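Local coordinates for SAG family member (Sag19) (Eimeria tenella, PDB 6ZZB), which is of unknown function but serves as a major surface antigen of the parasite, built on a fold related to that of CAP proteins, at residues E116-K121 / H203-C208; P124-P129 / Q143-A148. All coordinates share one frame; numbering follows the deposited sequence.

Contact 1: residues E116-K121 / H203-C208; sequences EGANAK and HDVLFC. With SO4 (sulfate ion), chain C.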
ATOM      1  N   GLU A 116     -12.536  -5.317  -3.970  1.00 14.44           N
ATOM      2  CA  GLU A 116     -12.072  -5.113  -5.362  1.00 16.48           C
ATOM      3  C   GLU A 116     -11.793  -3.622  -5.627  1.00 14.38           C
ATOM      4  O   GLU A 116     -10.832  -3.324  -6.318  1.00 15.36           O
ATOM      5  CB  GLU A 116     -13.124  -5.704  -6.311  1.00 20.56           C
ATOM      6  CG  GLU A 116     -12.857  -5.376  -7.771  1.00 26.52           C
ATOM      7  CD  GLU A 116     -11.797  -6.201  -8.471  1.00 34.70           C
ATOM      8  OE1 GLU A 116     -12.046  -6.579  -9.657  1.00 41.97           O
ATOM      9  OE2 GLU A 116     -10.739  -6.482  -7.857  1.00 38.29           O
ATOM     10  N   GLY A 117     -12.599  -2.738  -5.064  1.00 14.22           N
ATOM     11  CA  GLY A 117     -12.469  -1.288  -5.273  1.00 13.94           C
ATOM     12  C   GLY A 117     -11.592  -0.610  -4.240  1.00 14.23           C
ATOM     13  O   GLY A 117     -11.515   0.623  -4.279  1.00 14.71           O
ATOM     14  N   ALA A 118     -10.917  -1.359  -3.367  1.00 12.43           N
ATOM     15  CA  ALA A 118     -10.145  -0.735  -2.280  1.00 11.95           C
ATOM     16  C   ALA A 118      -9.005   0.115  -2.852  1.00 11.12           C
ATOM     17  O   ALA A 118      -8.363  -0.240  -3.848  1.00 11.71           O
ATOM     18  CB  ALA A 118      -9.614  -1.784  -1.355  1.00 11.70           C
ATOM     19  N   ASN A 119      -8.712   1.200  -2.146  1.00 10.24           N
ATOM     20  CA  ASN A 119      -7.588   2.083  -2.505  1.00 10.70           C
ATOM     21  C   ASN A 119      -7.151   2.822  -1.249  1.00 10.37           C
ATOM     22  O   ASN A 119      -7.681   2.580  -0.156  1.00 10.48           O
ATOM     23  CB  ASN A 119      -8.007   3.021  -3.647  1.00 12.86           C
ATOM     24  CG  ASN A 119      -9.195   3.864  -3.257  1.00 13.41           C
ATOM     25  OD1 ASN A 119      -9.303   4.366  -2.157  1.00 14.67           O
ATOM     26  ND2 ASN A 119     -10.166   3.981  -4.172  1.00 16.84           N
ATOM     27  N   ALA A 120      -6.176   3.696  -1.419  1.00 10.06           N
ATOM     28  CA  ALA A 120      -5.551   4.478  -0.329  1.00 10.20           C
ATOM     29  C   ALA A 120      -6.149   5.878  -0.231  1.00 11.30           C
ATOM     30  O   ALA A 120      -5.497   6.764   0.295  1.00 12.39           O
ATOM     31  CB  ALA A 120      -4.064   4.527  -0.486  1.00 10.43           C
ATOM     32  N   LYS A 121      -7.403   6.074  -0.590  1.00 11.85           N
ATOM     33  CA  LYS A 121      -7.968   7.439  -0.541  1.00 13.70           C
ATOM     34  C   LYS A 121      -8.103   7.913   0.899  1.00 12.93           C
ATOM     35  O   LYS A 121      -8.102   9.155   1.112  1.00 14.55           O
ATOM     36  CB  LYS A 121      -9.311   7.477  -1.245  1.00 16.48           C
ATOM     37  CG  LYS A 121     -10.429   6.791  -0.518  1.00 19.47           C
ATOM     38  CD  LYS A 121     -11.753   7.017  -1.202  1.00 22.72           C
ATOM     39  CE  LYS A 121     -12.877   6.336  -0.471  1.00 24.03           C
ATOM     40  NZ  LYS A 121     -14.162   6.572  -1.170  1.00 27.29           N
ATOM     41  N   HIS A 203     -13.038  -9.928  -3.135  1.00 16.64           N
ATOM     42  CA  HIS A 203     -11.564  -9.871  -3.102  1.00 15.15           C
ATOM     43  C   HIS A 203     -11.117  -9.711  -1.657  1.00 13.05           C
ATOM     44  O   HIS A 203     -11.603  -8.829  -0.944  1.00 13.56           O
ATOM     45  CB  HIS A 203     -11.046  -8.724  -3.971  1.00 15.63           C
ATOM     46  CG  HIS A 203     -11.045  -9.024  -5.439  1.00 19.03           C
ATOM     47  ND1 HIS A 203     -12.197  -9.299  -6.146  1.00 22.98           N
ATOM     48  CD2 HIS A 203     -10.027  -9.132  -6.300  1.00 20.07           C
ATOM     49  CE1 HIS A 203     -11.871  -9.522  -7.403  1.00 21.51           C
ATOM     50  NE2 HIS A 203     -10.561  -9.431  -7.532  1.00 25.94           N
ATOM     51  N   ASP A 204     -10.164 -10.535  -1.268  1.00 12.32           N
ATOM     52  CA  ASP A 204      -9.307 -10.228  -0.103  1.00 11.63           C
ATOM     53  C   ASP A 204      -8.502  -8.964  -0.425  1.00 11.31           C
ATOM     54  O   ASP A 204      -8.340  -8.581  -1.591  1.00 11.48           O
ATOM     55  CB  ASP A 204      -8.405 -11.405   0.243  1.00 12.07           C
ATOM     56  CG  ASP A 204      -9.132 -12.575   0.865  1.00 12.24           C
ATOM     57  OD1 ASP A 204      -9.663 -12.428   1.960  1.00 12.12           O
ATOM     58  OD2 ASP A 204      -9.151 -13.669   0.188  1.00 15.40           O
ATOM     59  N   VAL A 205      -7.958  -8.373   0.620  1.00 10.12           N
ATOM     60  CA  VAL A 205      -7.139  -7.138   0.490  1.00  9.93           C
ATOM     61  C   VAL A 205      -5.821  -7.312   1.243  1.00  8.83           C
ATOM     62  O   VAL A 205      -5.838  -7.667   2.428  1.00  9.75           O
ATOM     63  CB  VAL A 205      -7.878  -5.898   1.009  1.00  9.46           C
ATOM     64  CG1 VAL A 205      -7.030  -4.641   0.942  1.00 10.45           C
ATOM     65  CG2 VAL A 205      -9.157  -5.687   0.197  1.00  9.95           C
ATOM     66  N   LEU A 206      -4.720  -6.984   0.581  1.00  8.75           N
ATOM     67  CA  LEU A 206      -3.403  -6.726   1.194  1.00  9.10           C
ATOM     68  C   LEU A 206      -3.265  -5.238   1.402  1.00  8.74           C
ATOM     69  O   LEU A 206      -3.435  -4.465   0.431  1.00  9.02           O
ATOM     70  CB  LEU A 206      -2.310  -7.252   0.275  1.00  9.76           C
ATOM     71  CG  LEU A 206      -0.880  -6.848   0.639  1.00 10.28           C
ATOM     72  CD1 LEU A 206      -0.448  -7.443   1.959  1.00  9.82           C
ATOM     73  CD2 LEU A 206       0.065  -7.283  -0.454  1.00 10.56           C
ATOM     74  N   PHE A 207      -2.914  -4.842   2.613  1.00  8.83           N
ATOM     75  CA  PHE A 207      -2.627  -3.441   2.956  1.00  8.72           C
ATOM     76  C   PHE A 207      -1.267  -3.382   3.606  1.00  8.23           C
ATOM     77  O   PHE A 207      -1.032  -4.121   4.569  1.00  9.14           O
ATOM     78  CB  PHE A 207      -3.684  -2.883   3.894  1.00  8.77           C
ATOM     79  CG  PHE A 207      -3.453  -1.451   4.275  1.00  8.89           C
ATOM     80  CD1 PHE A 207      -3.669  -0.467   3.328  1.00  9.87           C
ATOM     81  CD2 PHE A 207      -3.029  -1.078   5.544  1.00  9.94           C
ATOM     82  CE1 PHE A 207      -3.453   0.867   3.649  1.00 11.05           C
ATOM     83  CE2 PHE A 207      -2.778   0.256   5.829  1.00  9.99           C
ATOM     84  CZ  PHE A 207      -3.011   1.208   4.891  1.00 10.66           C
ATOM     85  N   CYS A 208      -0.415  -2.490   3.142  1.00  8.45           N
ATOM     86  CA  CYS A 208       0.869  -2.201   3.809  1.00  8.68           C
ATOM     87  C   CYS A 208       0.902  -0.731   4.189  1.00  9.25           C
ATOM     88  O   CYS A 208       0.765   0.143   3.316  1.00  8.98           O
ATOM     89  CB  CYS A 208       2.049  -2.522   2.919  1.00  9.56           C
ATOM     90  SG  CYS A 208       2.252  -4.242   2.423  1.00 10.53           S
TER
HETATM   91  S   SO4 C 302     -15.711  -8.569  -6.872  1.00 46.60           S
HETATM   92  O1  SO4 C 302     -16.263  -7.734  -5.825  1.00 41.86           O
HETATM   93  O2  SO4 C 302     -15.171  -7.726  -7.916  1.00 49.03           O
HETATM   94  O3  SO4 C 302     -16.754  -9.410  -7.415  1.00 47.80           O
HETATM   95  O4  SO4 C 302     -14.661  -9.406  -6.338  1.00 39.87           O
HETATM   96  O   HOH W   1     -14.620  -7.338  -3.716  1.00 16.78           O

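Contact 2: residues P124-P129 / Q143-A148; sequences PGLVIP and QATYTA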
ATOM      1  N   PRO A 124      -3.518   5.797   4.058  1.00  9.80           N
ATOM      2  CA  PRO A 124      -2.383   5.880   3.149  1.00  9.85           C
ATOM      3  C   PRO A 124      -1.520   4.633   3.245  1.00  9.78           C
ATOM      4  O   PRO A 124      -1.142   4.236   4.350  1.00  9.92           O
ATOM      5  CB  PRO A 124      -1.618   7.118   3.605  1.00 11.69           C
ATOM      6  CG  PRO A 124      -2.052   7.362   5.003  1.00 13.45           C
ATOM      7  CD  PRO A 124      -3.410   6.735   5.189  1.00 10.95           C
ATOM      8  N   GLY A 125      -1.294   3.987   2.129  1.00  8.99           N
ATOM      9  CA  GLY A 125      -0.408   2.844   2.059  1.00  9.31           C
ATOM     10  C   GLY A 125      -0.567   2.132   0.753  1.00  8.81           C
ATOM     11  O   GLY A 125      -1.251   2.630  -0.166  1.00  9.52           O
ATOM     12  N   LEU A 126       0.081   0.990   0.639  1.00  8.53           N
ATOM     13  CA  LEU A 126      -0.073   0.056  -0.494  1.00  8.66           C
ATOM     14  C   LEU A 126      -1.358  -0.735  -0.312  1.00  8.54           C
ATOM     15  O   LEU A 126      -1.630  -1.238   0.785  1.00  8.77           O
ATOM     16  CB  LEU A 126       1.161  -0.836  -0.597  1.00  9.21           C
ATOM     17  CG  LEU A 126       1.101  -1.987  -1.595  1.00  9.57           C
ATOM     18  CD1 LEU A 126       2.498  -2.277  -2.125  1.00 10.58           C
ATOM     19  CD2 LEU A 126       0.454  -3.219  -0.957  1.00  9.87           C
ATOM     20  N   VAL A 127      -2.133  -0.830  -1.385  1.00  8.17           N
ATOM     21  CA  VAL A 127      -3.412  -1.565  -1.384  1.00  8.57           C
ATOM     22  C   VAL A 127      -3.421  -2.502  -2.573  1.00  9.21           C
ATOM     23  O   VAL A 127      -3.338  -2.015  -3.708  1.00  9.15           O
ATOM     24  CB  VAL A 127      -4.603  -0.605  -1.431  1.00  9.02           C
ATOM     25  CG1 VAL A 127      -5.924  -1.339  -1.426  1.00  9.65           C
ATOM     26  CG2 VAL A 127      -4.532   0.394  -0.309  1.00  9.46           C
ATOM     27  N   ILE A 128      -3.603  -3.797  -2.352  1.00  9.83           N
ATOM     28  CA  ILE A 128      -3.737  -4.768  -3.464  1.00  9.92           C
ATOM     29  C   ILE A 128      -4.883  -5.717  -3.163  1.00 10.42           C
ATOM     30  O   ILE A 128      -4.761  -6.588  -2.300  1.00  9.58           O
ATOM     31  CB  ILE A 128      -2.444  -5.547  -3.718  1.00 10.60           C
ATOM     32  CG1 ILE A 128      -1.258  -4.634  -3.989  1.00 10.06           C
ATOM     33  CG2 ILE A 128      -2.668  -6.534  -4.846  1.00 11.12           C
ATOM     34  CD1 ILE A 128       0.071  -5.344  -4.110  1.00 10.32           C
ATOM     35  N   PRO A 129      -6.010  -5.594  -3.876  1.00 11.11           N
ATOM     36  CA  PRO A 129      -7.045  -6.623  -3.806  1.00 11.98           C
ATOM     37  C   PRO A 129      -6.598  -7.867  -4.573  1.00 12.53           C
ATOM     38  O   PRO A 129      -5.822  -7.754  -5.514  1.00 13.30           O
ATOM     39  CB  PRO A 129      -8.247  -5.974  -4.486  1.00 13.33           C
ATOM     40  CG  PRO A 129      -7.902  -4.507  -4.617  1.00 14.51           C
ATOM     41  CD  PRO A 129      -6.391  -4.469  -4.739  1.00 12.38           C
ATOM     42  N   GLN A 143       5.344  -7.498  -6.814  1.00 12.80           N
ATOM     43  CA  GLN A 143       6.053  -7.334  -8.107  1.00 13.61           C
ATOM     44  C   GLN A 143       5.042  -6.850  -9.150  1.00 12.88           C
ATOM     45  O   GLN A 143       5.400  -5.993  -9.960  1.00 13.67           O
ATOM     46  CB  GLN A 143       6.686  -8.649  -8.548  1.00 15.01           C
ATOM     47  CG  GLN A 143       7.464  -8.526  -9.856  1.00 16.88           C
ATOM     48  CD  GLN A 143       8.592  -7.523  -9.813  1.00 18.52           C
ATOM     49  OE1 GLN A 143       8.537  -6.442 -10.423  1.00 22.43           O
ATOM     50  NE2 GLN A 143       9.636  -7.851  -9.090  1.00 19.78           N
ATOM     51  N   ALA A 144       3.832  -7.383  -9.203  1.00 12.16           N
ATOM     52  CA  ALA A 144       2.871  -7.033 -10.254  1.00 12.89           C
ATOM     53  C   ALA A 144       2.475  -5.566 -10.075  1.00 13.10           C
ATOM     54  O   ALA A 144       2.331  -4.858 -11.092  1.00 13.57           O
ATOM     55  CB  ALA A 144       1.676  -7.936 -10.239  1.00 13.28           C
ATOM     56  N   THR A 145       2.230  -5.088  -8.846  1.00 12.22           N
ATOM     57  CA  THR A 145       1.807  -3.681  -8.671  1.00 11.44           C
ATOM     58  C   THR A 145       2.967  -2.783  -9.040  1.00 11.14           C
ATOM     59  O   THR A 145       2.734  -1.676  -9.592  1.00 11.60           O
ATOM     60  CB  THR A 145       1.254  -3.414  -7.257  1.00 11.18           C
ATOM     61  OG1 THR A 145       0.383  -2.282  -7.314  1.00 11.25           O
ATOM     62  CG2 THR A 145       2.308  -3.188  -6.204  1.00 11.18           C
ATOM     63  N   TYR A 146       4.181  -3.178  -8.739  1.00 11.96           N
ATOM     64  CA  TYR A 146       5.368  -2.373  -9.039  1.00 12.42           C
ATOM     65  C   TYR A 146       5.470  -2.200 -10.555  1.00 13.20           C
ATOM     66  O   TYR A 146       5.624  -1.054 -11.036  1.00 12.90           O
ATOM     67  CB  TYR A 146       6.620  -3.041  -8.464  1.00 14.29           C
ATOM     68  CG  TYR A 146       7.871  -2.273  -8.773  1.00 16.43           C
ATOM     69  CD1 TYR A 146       8.313  -1.250  -7.948  1.00 18.94           C
ATOM     70  CD2 TYR A 146       8.585  -2.541  -9.923  1.00 18.91           C
ATOM     71  CE1 TYR A 146       9.466  -0.541  -8.231  1.00 21.36           C
ATOM     72  CE2 TYR A 146       9.733  -1.823 -10.230  1.00 21.72           C
ATOM     73  CZ  TYR A 146      10.164  -0.816  -9.386  1.00 23.07           C
ATOM     74  OH  TYR A 146      11.303  -0.114  -9.704  1.00 30.31           O
ATOM     75  N   THR A 147       5.404  -3.289 -11.300  1.00 12.78           N
ATOM     76  CA  THR A 147       5.605  -3.220 -12.769  1.00 13.86           C
ATOM     77  C   THR A 147       4.491  -2.352 -13.340  1.00 13.39           C
ATOM     78  O   THR A 147       4.776  -1.406 -14.129  1.00 13.46           O
ATOM     79  CB  THR A 147       5.620  -4.627 -13.349  1.00 14.67           C
ATOM     80  OG1 THR A 147       6.796  -5.244 -12.817  1.00 16.68           O
ATOM     81  CG2 THR A 147       5.627  -4.607 -14.872  1.00 17.29           C
ATOM     82  N   ALA A 148       3.249  -2.636 -13.009  1.00 11.93           N
ATOM     83  CA  ALA A 148       2.082  -1.906 -13.544  1.00 11.73           C
ATOM     84  C   ALA A 148       2.162  -0.438 -13.117  1.00 11.75           C
ATOM     85  O   ALA A 148       1.839   0.456 -13.929  1.00 12.12           O
ATOM     86  CB  ALA A 148       0.786  -2.544 -13.150  1.00 12.70           C
TER

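Contact 1: residues E116-K121 / H203-C208
Glu116 and His203 lie side by side at the start of strand 203-211, where the loop leading into strand 126-131 of this CAP-like fold runs along strand 203-211 in the same direction. The first interaction is a carboxylate over an aromatic face. Glu116 CB makes a CH-pi contact 4.1 Å from the ring centroid of His203. With CG anti to the backbone N (chi1 172°) and a bend at the next bond, the Glu116 chain brings OE2 over the same face toward the rim, 3.0 Å from His203 NE2, but it approaches too steeply for a hydrogen bond, and the two planes are 32° apart.

At the ring edge, a sulfate, probably from the crystallisation liquor, faces His203 ND1 with O4, at a separation so short that the bond's exact geometry is doubtful. One water accepts from both backbones, at 2.9 Å from Glu116 N and 3.1 Å from His203 N. Further along the loop, Asn119 OD1 closes an Asx turn on Lys121 N.

Ala118 and Val205 make a small buried apolar patch, both touching Leu104 of helix 97-105. Ala118 CB meets Val205 CG2 at 4.2 Å.

Contact 2: residues P124-P129 / Q143-A148
Thr145 OG1, on the buried side of helix 138-155, is gripped by two amides: it accepts from ND2 of Asn176 and ND2 of Asn179, both belonging to helix 175-183. This satisfies the polar branch of a side chain whose methyl branch packs on strand 126-131, in an alpha-on-sheet packing consistent with a CAP-like alpha/beta domain. Asn179 also uses its OD1 to accept from the backbone N of Val127, so one amide side chain joins helix 138-155 to the strand.

Across the interface itself there is no hydrogen bond, and the two segments meet through methyl groups. Thr145 has OG1 anti to its own backbone N (chi1 -156°), which puts CG2 between the N and the carbonyl carbon and lets it face the sheet. Ile128 reaches it with an extended chain (chi2 174°): its terminal CD1 lies 3.7 Å from Thr145 CG2 and 3.9 Å from Thr145 CB. Leu126, two residues earlier and on the same face of the strand, brings CD1 to the same methyl, also from the strand side.

The helix keeps its regular backbone pairing here, with Thr147 N to Gln143 O at 3.0 Å, while Gln143 and Tyr146 lean on helix 50-61, which the Cys53-Cys138 disulfide ties to the start of helix 138-155. The looser methyl contact is Leu126 CD1 to Thr145 CG2, at 4.2 Å.

In the fold
Both contacts reach the same sheet through neighbouring antiparallel strands, 203-211 and 126-131, and their centres are about 9 Å apart. Backbone bonds join them directly: Ile128 N to Leu206 O and Leu126 N to Cys208 O, each 2.9 Å. Contact 1 is only partly buried, and its chemistry changes along its length, from charged groups, water and sulfate at the surface end to small apolar side chains inside. Contact 2 is buried throughout, uses methyl groups, and places its one gripped hydroxyl among asparagines of helix 175-183. Val127 connects the two, since its side chain points from strand 126-131 toward Ala118 and Phe207 of contact 1.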